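Local coordinates for protein adenosylmethionine-8-amino-7-oxononanoate aminotransferase (Methanocaldococcus jannaschii, PDB 6ZHK) that probably transfers the amino group of S-adenosyl-L-methionine to 8-amino-7-oxononanoate, a pyridoxal-phosphate-dependent step in biotin biosynthesis, at residues S60-N65 and G427-P432; I437-P442 and D455-A460. All coordinates share one frame; numbering follows the deposited sequence.

Interaction 1 (S60-N65 and G427-P432); sequences SSIWCN and GIYMRP
The phenol of Tyr429 meets Ile62 at its hydroxyl oxygen: methyl CD1 of Ile62 lies 4.0 Å from Tyr429 OH, to one side of the ring plane. On that same side runs the aliphatic stem of Arg431, while Cys93 of the second subunit also packs on the tyrosine. The indole of Trp63 has Ile62 CG2 over one face and Val440 CG2 against the other. Its NE1 edge points to a water at 2.8 Å, which passes a hydrogen bond on to Arg431 O at 3.0 Å, so a single water joins the indole of 60-65 to a backbone carbonyl of 427-432. The guanidinium plane of Arg431 is turned across its stem (chi4 89°), with NH2 hydrogen-bonded to Tyr25 O.

The closest direct approach is Ile62 CD1 to Arg431 CD, 3.7 Å, the two side chains crossing at a slant. Arg431 runs straight from CG to NE, starting with CG opposite its backbone N (chi1 -175°), which carries it past the isoleucine. Residues 60-63, all with positive phi and psi, form a short left-handed helical turn. The carbonyl of its first residue, Ser60 O, receives Cys64 N and Asn65 N at 3.1 and 3.0 Å from opposite faces of its plane. Ile62 O accepts from Lys301 NZ, the predicted cofactor-bearing lysine, and Thr89 of the second subunit packs on the Ile62 side chain.

Arg431 and Tyr25 are predicted to take part in substrate recognition. Chemically the contact is divided: the isoleucine methyl touches the arginine's carbon stem, whereas the charged end has its polar partner outside both segments, consistent with a guanidinium held ready for substrate.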
ATOM      1  N   SER A  60      -9.012  18.760  -1.321  1.00 12.76           N
ATOM      2  CA  SER A  60      -9.650  17.496  -0.966  1.00 12.22           C
ATOM      3  C   SER A  60      -8.703  16.551  -0.262  1.00 13.21           C
ATOM      4  O   SER A  60      -8.745  15.359  -0.530  1.00 13.70           O
ATOM      5  CB  SER A  60     -10.218  16.845  -2.207  1.00 14.09           C
ATOM      6  OG  SER A  60     -11.314  17.618  -2.670  1.00 17.48           O
ATOM      7  N   SER A  61      -7.924  17.065   0.713  1.00 14.05           N
ATOM      8  CA  SER A  61      -7.025  16.183   1.475  1.00 14.19           C
ATOM      9  C   SER A  61      -6.129  15.365   0.514  1.00 16.63           C
ATOM     10  O   SER A  61      -5.854  14.180   0.750  1.00 16.18           O
ATOM     11  CB  SER A  61      -7.723  15.339   2.539  1.00 16.68           C
ATOM     12  OG  SER A  61      -8.526  16.149   3.429  1.00 17.22           O
ATOM     13  N   ILE A  62      -5.641  16.072  -0.530  1.00 13.93           N
ATOM     14  CA  ILE A  62      -4.741  15.533  -1.548  1.00 15.30           C
ATOM     15  C   ILE A  62      -5.536  14.568  -2.451  1.00 17.09           C
ATOM     16  O   ILE A  62      -5.117  13.406  -2.735  1.00 15.05           O
ATOM     17  CB  ILE A  62      -3.417  14.953  -0.986  1.00 16.75           C
ATOM     18  CG1 ILE A  62      -2.865  15.690   0.243  1.00 13.75           C
ATOM     19  CG2 ILE A  62      -2.356  14.772  -2.110  1.00 18.00           C
ATOM     20  CD1 ILE A  62      -2.419  17.110  -0.029  1.00 16.07           C
ATOM     21  N   TRP A  63      -6.694  15.086  -2.910  1.00 13.96           N
ATOM     22  CA  TRP A  63      -7.328  14.661  -4.153  1.00 16.11           C
ATOM     23  C   TRP A  63      -8.060  13.332  -3.912  1.00 15.87           C
ATOM     24  O   TRP A  63      -8.308  12.596  -4.877  1.00 17.23           O
ATOM     25  CB  TRP A  63      -6.323  14.523  -5.329  1.00 16.81           C
ATOM     26  CG  TRP A  63      -5.259  15.579  -5.490  1.00 14.87           C
ATOM     27  CD1 TRP A  63      -5.167  16.794  -4.883  1.00 15.12           C
ATOM     28  CD2 TRP A  63      -4.073  15.464  -6.312  1.00 18.45           C
ATOM     29  NE1 TRP A  63      -4.016  17.452  -5.275  1.00 16.87           N
ATOM     30  CE2 TRP A  63      -3.310  16.646  -6.122  1.00 17.76           C
ATOM     31  CE3 TRP A  63      -3.568  14.466  -7.155  1.00 18.68           C
ATOM     32  CZ2 TRP A  63      -2.096  16.849  -6.777  1.00 20.75           C
ATOM     33  CZ3 TRP A  63      -2.366  14.663  -7.802  1.00 19.65           C
ATOM     34  CH2 TRP A  63      -1.666  15.866  -7.649  1.00 23.07           C
ATOM     35  N   CYS A  64      -8.480  13.090  -2.672  1.00 13.23           N
ATOM     36  CA  CYS A  64      -9.295  11.911  -2.360  1.00 13.58           C
ATOM     37  C   CYS A  64     -10.686  12.218  -1.782  1.00 16.66           C
ATOM     38  O   CYS A  64     -11.573  11.344  -1.806  1.00 16.68           O
ATOM     39  CB  CYS A  64      -8.539  10.953  -1.443  1.00 15.74           C
ATOM     40  SG  CYS A  64      -8.238  11.646   0.208  1.00 18.74           S
ATOM     41  N   ASN A  65     -10.866  13.381  -1.142  1.00 14.28           N
ATOM     42  CA  ASN A  65     -12.130  13.595  -0.426  1.00 14.70           C
ATOM     43  C   ASN A  65     -13.214  13.971  -1.442  1.00 13.71           C
ATOM     44  O   ASN A  65     -13.031  14.895  -2.186  1.00 15.53           O
ATOM     45  CB  ASN A  65     -11.924  14.625   0.685  1.00 15.26           C
ATOM     46  CG  ASN A  65     -13.214  14.869   1.454  1.00 17.96           C
ATOM     47  OD1 ASN A  65     -14.166  15.458   0.937  1.00 16.52           O
ATOM     48  ND2 ASN A  65     -13.309  14.228   2.606  1.00 16.35           N
ATOM     49  N   GLY A 427      -8.867  31.246   5.465  1.00 17.34           N
ATOM     50  CA  GLY A 427      -9.693  30.095   5.840  1.00 18.86           C
ATOM     51  C   GLY A 427      -9.750  29.028   4.727  1.00 16.93           C
ATOM     52  O   GLY A 427     -10.748  28.327   4.617  1.00 17.64           O
ATOM     53  N   ILE A 428      -8.680  28.921   3.908  1.00 15.55           N
ATOM     54  CA  ILE A 428      -8.616  27.952   2.825  1.00 14.86           C
ATOM     55  C   ILE A 428      -7.291  27.195   2.888  1.00 14.63           C
ATOM     56  O   ILE A 428      -6.196  27.786   2.981  1.00 18.15           O
ATOM     57  CB  ILE A 428      -8.739  28.642   1.446  1.00 15.55           C
ATOM     58  CG1 ILE A 428     -10.097  29.325   1.279  1.00 14.38           C
ATOM     59  CG2 ILE A 428      -8.400  27.602   0.321  1.00 13.80           C
ATOM     60  CD1 ILE A 428     -10.157  30.316   0.101  1.00 17.08           C
ATOM     61  N   TYR A 429      -7.366  25.858   2.728  1.00 14.61           N
ATOM     62  CA  TYR A 429      -6.196  25.009   2.724  1.00 15.28           C
ATOM     63  C   TYR A 429      -5.955  24.632   1.266  1.00 15.85           C
ATOM     64  O   TYR A 429      -6.827  24.022   0.623  1.00 15.40           O
ATOM     65  CB  TYR A 429      -6.436  23.698   3.502  1.00 15.56           C
ATOM     66  CG  TYR A 429      -5.283  22.729   3.319  1.00 15.49           C
ATOM     67  CD1 TYR A 429      -3.971  23.104   3.585  1.00 18.11           C
ATOM     68  CD2 TYR A 429      -5.528  21.434   2.898  1.00 16.19           C
ATOM     69  CE1 TYR A 429      -2.896  22.221   3.396  1.00 18.82           C
ATOM     70  CE2 TYR A 429      -4.485  20.530   2.734  1.00 17.30           C
ATOM     71  CZ  TYR A 429      -3.175  20.928   2.978  1.00 18.90           C
ATOM     72  OH  TYR A 429      -2.207  20.003   2.681  1.00 20.39           O
ATOM     73  N   MET A 430      -4.775  24.998   0.756  1.00 14.81           N
ATOM     74  CA  MET A 430      -4.368  24.625  -0.568  1.00 16.66           C
ATOM     75  C   MET A 430      -2.919  24.151  -0.499  1.00 18.93           C
ATOM     76  O   MET A 430      -2.103  24.832   0.135  1.00 18.57           O
ATOM     77  CB  MET A 430      -4.504  25.859  -1.477  1.00 18.92           C
ATOM     78  CG  MET A 430      -4.161  25.597  -2.960  1.00 18.10           C
ATOM     79  SD  MET A 430      -2.397  25.559  -3.393  1.00 19.10           S
ATOM     80  CE  MET A 430      -1.766  27.197  -2.989  1.00 18.68           C
ATOM     81  N   ARG A 431      -2.624  22.965  -1.087  1.00 14.46           N
ATOM     82  CA  ARG A 431      -1.243  22.503  -1.233  1.00 19.26           C
ATOM     83  C   ARG A 431      -0.799  22.672  -2.684  1.00 19.22           C
ATOM     84  O   ARG A 431      -1.389  22.069  -3.574  1.00 21.54           O
ATOM     85  CB  ARG A 431      -1.043  21.025  -0.841  1.00 20.62           C
ATOM     86  CG  ARG A 431       0.421  20.604  -0.896  1.00 21.35           C
ATOM     87  CD  ARG A 431       0.586  19.165  -0.429  1.00 18.69           C
ATOM     88  NE  ARG A 431       1.934  18.646  -0.612  1.00 20.60           N
ATOM     89  CZ  ARG A 431       2.914  18.746   0.293  1.00 22.01           C
ATOM     90  NH1 ARG A 431       2.739  19.402   1.452  1.00 19.08           N
ATOM     91  NH2 ARG A 431       4.074  18.200   0.002  1.00 16.81           N
ATOM     92  N   PRO A 432       0.285  23.438  -2.963  1.00 18.69           N
ATOM     93  CA  PRO A 432       0.724  23.634  -4.336  1.00 17.72           C
ATOM     94  C   PRO A 432       1.735  22.568  -4.732  1.00 18.69           C
ATOM     95  O   PRO A 432       2.208  21.785  -3.899  1.00 18.88           O
ATOM     96  CB  PRO A 432       1.387  25.010  -4.174  1.00 15.11           C
ATOM     97  CG  PRO A 432       2.172  24.857  -2.847  1.00 17.02           C
ATOM     98  CD  PRO A 432       1.141  24.130  -1.980  1.00 20.12           C
TER
HETATM   99  O   HOH W   1      -2.261  19.268  -3.959  1.00 19.29           O

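Interaction 2 (I437-P442 and D455-A460); sequences IILVPP and DALYEA
Ile437 and Leu439 receive Leu457 in the small C-terminal alpha/beta domain of this class-III aminotransferase, where helix 447-463 packs on strand 436-439, an outer strand of a three-stranded antiparallel sheet. The two strand residues, spaced by two, present side chains to the same face, and Leu457 enters between them, the only residue of 455-460 to touch the strand segment.

Leu457 places CG opposite its backbone N (chi1 -174°), which sends the side chain off the helix toward the strand. The next torsion (chi2 56°) separates its two methyls, leaving CD1 beside CA and making CD2 the branch anti to CA. CD1 goes to Ile437, which offers both of its methyl ends: CG2 and CD1 each lie 3.9 Å from Leu457 CD1, the two side chains sliding past one another in opposite directions. CD2 goes to Leu439, and here the approach is tip to tip. On the leucine of the strand, CD1 is the branch stretched away from CA (chi2 -176°), which carries that methyl out toward the helix.

All three side chains are buried, and the contact is purely apolar. Ile397 of the neighbouring strand 394-399 lies against all three, and Val419 and Leu423 of helix 415-425 cover Leu457 as well. Further along the helix, Glu459 makes a salt bridge with Lys426. At the far end of the side chains, Leu439 CD1 stops 3.9 Å from Leu457 CD2.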
ATOM      1  N   ILE A 437      -0.351  26.477  -8.288  1.00 17.40           N
ATOM      2  CA  ILE A 437      -1.432  26.425  -7.314  1.00 16.25           C
ATOM      3  C   ILE A 437      -2.329  25.274  -7.758  1.00 16.77           C
ATOM      4  O   ILE A 437      -2.789  25.270  -8.899  1.00 16.38           O
ATOM      5  CB  ILE A 437      -2.215  27.764  -7.270  1.00 17.15           C
ATOM      6  CG1 ILE A 437      -1.354  28.916  -6.735  1.00 20.45           C
ATOM      7  CG2 ILE A 437      -3.503  27.682  -6.446  1.00 16.93           C
ATOM      8  CD1 ILE A 437      -1.816  30.303  -7.240  1.00 21.11           C
ATOM      9  N   ILE A 438      -2.685  24.378  -6.829  1.00 15.12           N
ATOM     10  CA  ILE A 438      -3.526  23.243  -7.185  1.00 16.15           C
ATOM     11  C   ILE A 438      -4.895  23.457  -6.524  1.00 16.48           C
ATOM     12  O   ILE A 438      -4.974  23.721  -5.329  1.00 16.77           O
ATOM     13  CB  ILE A 438      -2.900  21.917  -6.664  1.00 16.11           C
ATOM     14  CG1 ILE A 438      -1.466  21.636  -7.163  1.00 17.79           C
ATOM     15  CG2 ILE A 438      -3.877  20.748  -6.927  1.00 15.15           C
ATOM     16  CD1 ILE A 438      -1.314  21.380  -8.656  1.00 18.03           C
ATOM     17  N   LEU A 439      -5.969  23.323  -7.297  1.00 16.93           N
ATOM     18  CA  LEU A 439      -7.332  23.291  -6.775  1.00 17.76           C
ATOM     19  C   LEU A 439      -7.966  21.969  -7.186  1.00 18.16           C
ATOM     20  O   LEU A 439      -8.181  21.730  -8.378  1.00 16.64           O
ATOM     21  CB  LEU A 439      -8.124  24.431  -7.442  1.00 18.70           C
ATOM     22  CG  LEU A 439      -7.623  25.850  -7.145  1.00 21.54           C
ATOM     23  CD1 LEU A 439      -8.563  26.881  -7.785  1.00 22.94           C
ATOM     24  CD2 LEU A 439      -7.465  26.104  -5.632  1.00 18.61           C
ATOM     25  N   VAL A 440      -8.243  21.126  -6.180  1.00 17.40           N
ATOM     26  CA  VAL A 440      -8.987  19.888  -6.420  1.00 15.54           C
ATOM     27  C   VAL A 440     -10.058  19.843  -5.344  1.00 16.71           C
ATOM     28  O   VAL A 440      -9.876  19.214  -4.306  1.00 16.64           O
ATOM     29  CB  VAL A 440      -8.072  18.630  -6.417  1.00 15.71           C
ATOM     30  CG1 VAL A 440      -8.875  17.301  -6.652  1.00 13.57           C
ATOM     31  CG2 VAL A 440      -7.012  18.812  -7.472  1.00 15.59           C
ATOM     32  N   PRO A 441     -11.151  20.618  -5.506  1.00 16.94           N
ATOM     33  CA  PRO A 441     -12.139  20.762  -4.447  1.00 18.69           C
ATOM     34  C   PRO A 441     -13.032  19.515  -4.405  1.00 17.78           C
ATOM     35  O   PRO A 441     -13.152  18.793  -5.399  1.00 15.12           O
ATOM     36  CB  PRO A 441     -12.954  21.993  -4.883  1.00 18.41           C
ATOM     37  CG  PRO A 441     -12.851  21.985  -6.389  1.00 18.41           C
ATOM     38  CD  PRO A 441     -11.463  21.442  -6.685  1.00 18.04           C
ATOM     39  N   PRO A 442     -13.699  19.239  -3.262  1.00 18.13           N
ATOM     40  CA  PRO A 442     -14.597  18.093  -3.177  1.00 17.91           C
ATOM     41  C   PRO A 442     -15.739  18.299  -4.167  1.00 17.18           C
ATOM     42  O   PRO A 442     -16.042  19.444  -4.516  1.00 18.20           O
ATOM     43  CB  PRO A 442     -15.119  18.061  -1.738  1.00 20.25           C
ATOM     44  CG  PRO A 442     -14.564  19.338  -1.068  1.00 25.23           C
ATOM     45  CD  PRO A 442     -13.570  19.996  -2.006  1.00 20.46           C
ATOM     46  N   ASP A 455     -12.456  34.220  -5.475  1.00 18.38           N
ATOM     47  CA  ASP A 455     -12.198  35.590  -5.039  1.00 18.33           C
ATOM     48  C   ASP A 455     -11.021  35.600  -4.061  1.00 17.19           C
ATOM     49  O   ASP A 455     -10.172  36.482  -4.117  1.00 19.77           O
ATOM     50  CB  ASP A 455     -13.401  36.181  -4.289  1.00 19.84           C
ATOM     51  CG  ASP A 455     -14.533  36.664  -5.176  1.00 24.81           C
ATOM     52  OD1 ASP A 455     -14.321  36.834  -6.383  1.00 26.23           O
ATOM     53  OD2 ASP A 455     -15.627  36.844  -4.656  1.00 31.68           O
ATOM     54  N   ALA A 456     -10.938  34.620  -3.149  1.00 17.82           N
ATOM     55  CA  ALA A 456      -9.801  34.630  -2.231  1.00 17.28           C
ATOM     56  C   ALA A 456      -8.490  34.335  -2.963  1.00 20.79           C
ATOM     57  O   ALA A 456      -7.425  34.837  -2.566  1.00 19.53           O
ATOM     58  CB  ALA A 456      -9.997  33.583  -1.146  1.00 20.60           C
ATOM     59  N   LEU A 457      -8.546  33.490  -4.007  1.00 17.47           N
ATOM     60  CA  LEU A 457      -7.307  33.183  -4.721  1.00 21.78           C
ATOM     61  C   LEU A 457      -6.791  34.428  -5.466  1.00 21.09           C
ATOM     62  O   LEU A 457      -5.578  34.725  -5.505  1.00 18.79           O
ATOM     63  CB  LEU A 457      -7.565  31.998  -5.665  1.00 23.55           C
ATOM     64  CG  LEU A 457      -6.352  31.424  -6.407  1.00 28.85           C
ATOM     65  CD1 LEU A 457      -5.224  30.997  -5.458  1.00 29.23           C
ATOM     66  CD2 LEU A 457      -6.750  30.274  -7.307  1.00 31.41           C
ATOM     67  N   TYR A 458      -7.731  35.143  -6.065  1.00 22.81           N
ATOM     68  CA  TYR A 458      -7.435  36.407  -6.738  1.00 22.65           C
ATOM     69  C   TYR A 458      -6.685  37.374  -5.797  1.00 22.24           C
ATOM     70  O   TYR A 458      -5.612  37.862  -6.124  1.00 24.45           O
ATOM     71  CB  TYR A 458      -8.735  36.992  -7.306  1.00 25.20           C
ATOM     72  CG  TYR A 458      -8.575  38.313  -8.038  1.00 30.00           C
ATOM     73  CD1 TYR A 458      -8.592  39.544  -7.381  1.00 33.51           C
ATOM     74  CD2 TYR A 458      -8.442  38.325  -9.424  1.00 31.22           C
ATOM     75  CE1 TYR A 458      -8.477  40.742  -8.094  1.00 36.73           C
ATOM     76  CE2 TYR A 458      -8.335  39.509 -10.148  1.00 33.13           C
ATOM     77  CZ  TYR A 458      -8.339  40.723  -9.481  1.00 38.35           C
ATOM     78  OH  TYR A 458      -8.230  41.859 -10.245  1.00 33.00           O
ATOM     79  N   GLU A 459      -7.203  37.593  -4.602  1.00 23.81           N
ATOM     80  CA  GLU A 459      -6.590  38.452  -3.600  1.00 24.49           C
ATOM     81  C   GLU A 459      -5.292  37.833  -3.075  1.00 27.94           C
ATOM     82  O   GLU A 459      -4.328  38.547  -2.799  1.00 23.91           O
ATOM     83  CB  GLU A 459      -7.489  38.533  -2.365  1.00 26.85           C
ATOM     84  CG  GLU A 459      -8.806  39.254  -2.563  1.00 31.38           C
ATOM     85  CD  GLU A 459      -9.703  39.145  -1.338  1.00 37.54           C
ATOM     86  OE1 GLU A 459      -9.265  38.574  -0.294  1.00 39.59           O
ATOM     87  OE2 GLU A 459     -10.819  39.691  -1.398  1.00 36.04           O
ATOM     88  N   ALA A 460      -5.248  36.502  -2.889  1.00 22.11           N
ATOM     89  CA  ALA A 460      -4.069  35.880  -2.306  1.00 19.73           C
ATOM     90  C   ALA A 460      -2.869  36.049  -3.236  1.00 22.69           C
ATOM     91  O   ALA A 460      -1.740  36.246  -2.767  1.00 23.08           O
ATOM     92  CB  ALA A 460      -4.374  34.410  -2.014  1.00 19.25           C
TER

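Interactions 1 and 2 are centred about 10 Å apart on the same side of the chain's centre, and they follow one another along the sequence. Strand 428-429 ends the sheet begun by strand 38-43; the chain then enters strand 436-439 of the separate antiparallel sheet, before helix 447-463. The segments also touch: Ser60 OG probably hydrogen-bonds Val440 O at 2.7 Å, while Trp63 packs on Ile438, Met430 on Ile437 and Ile428 on Ala456. The predicted substrate-binding end of interaction 1, at the subunit interface, is therefore continuous through residues 437-442 with the buried helix-on-sheet packing of interaction 2, which the second subunit does not touch.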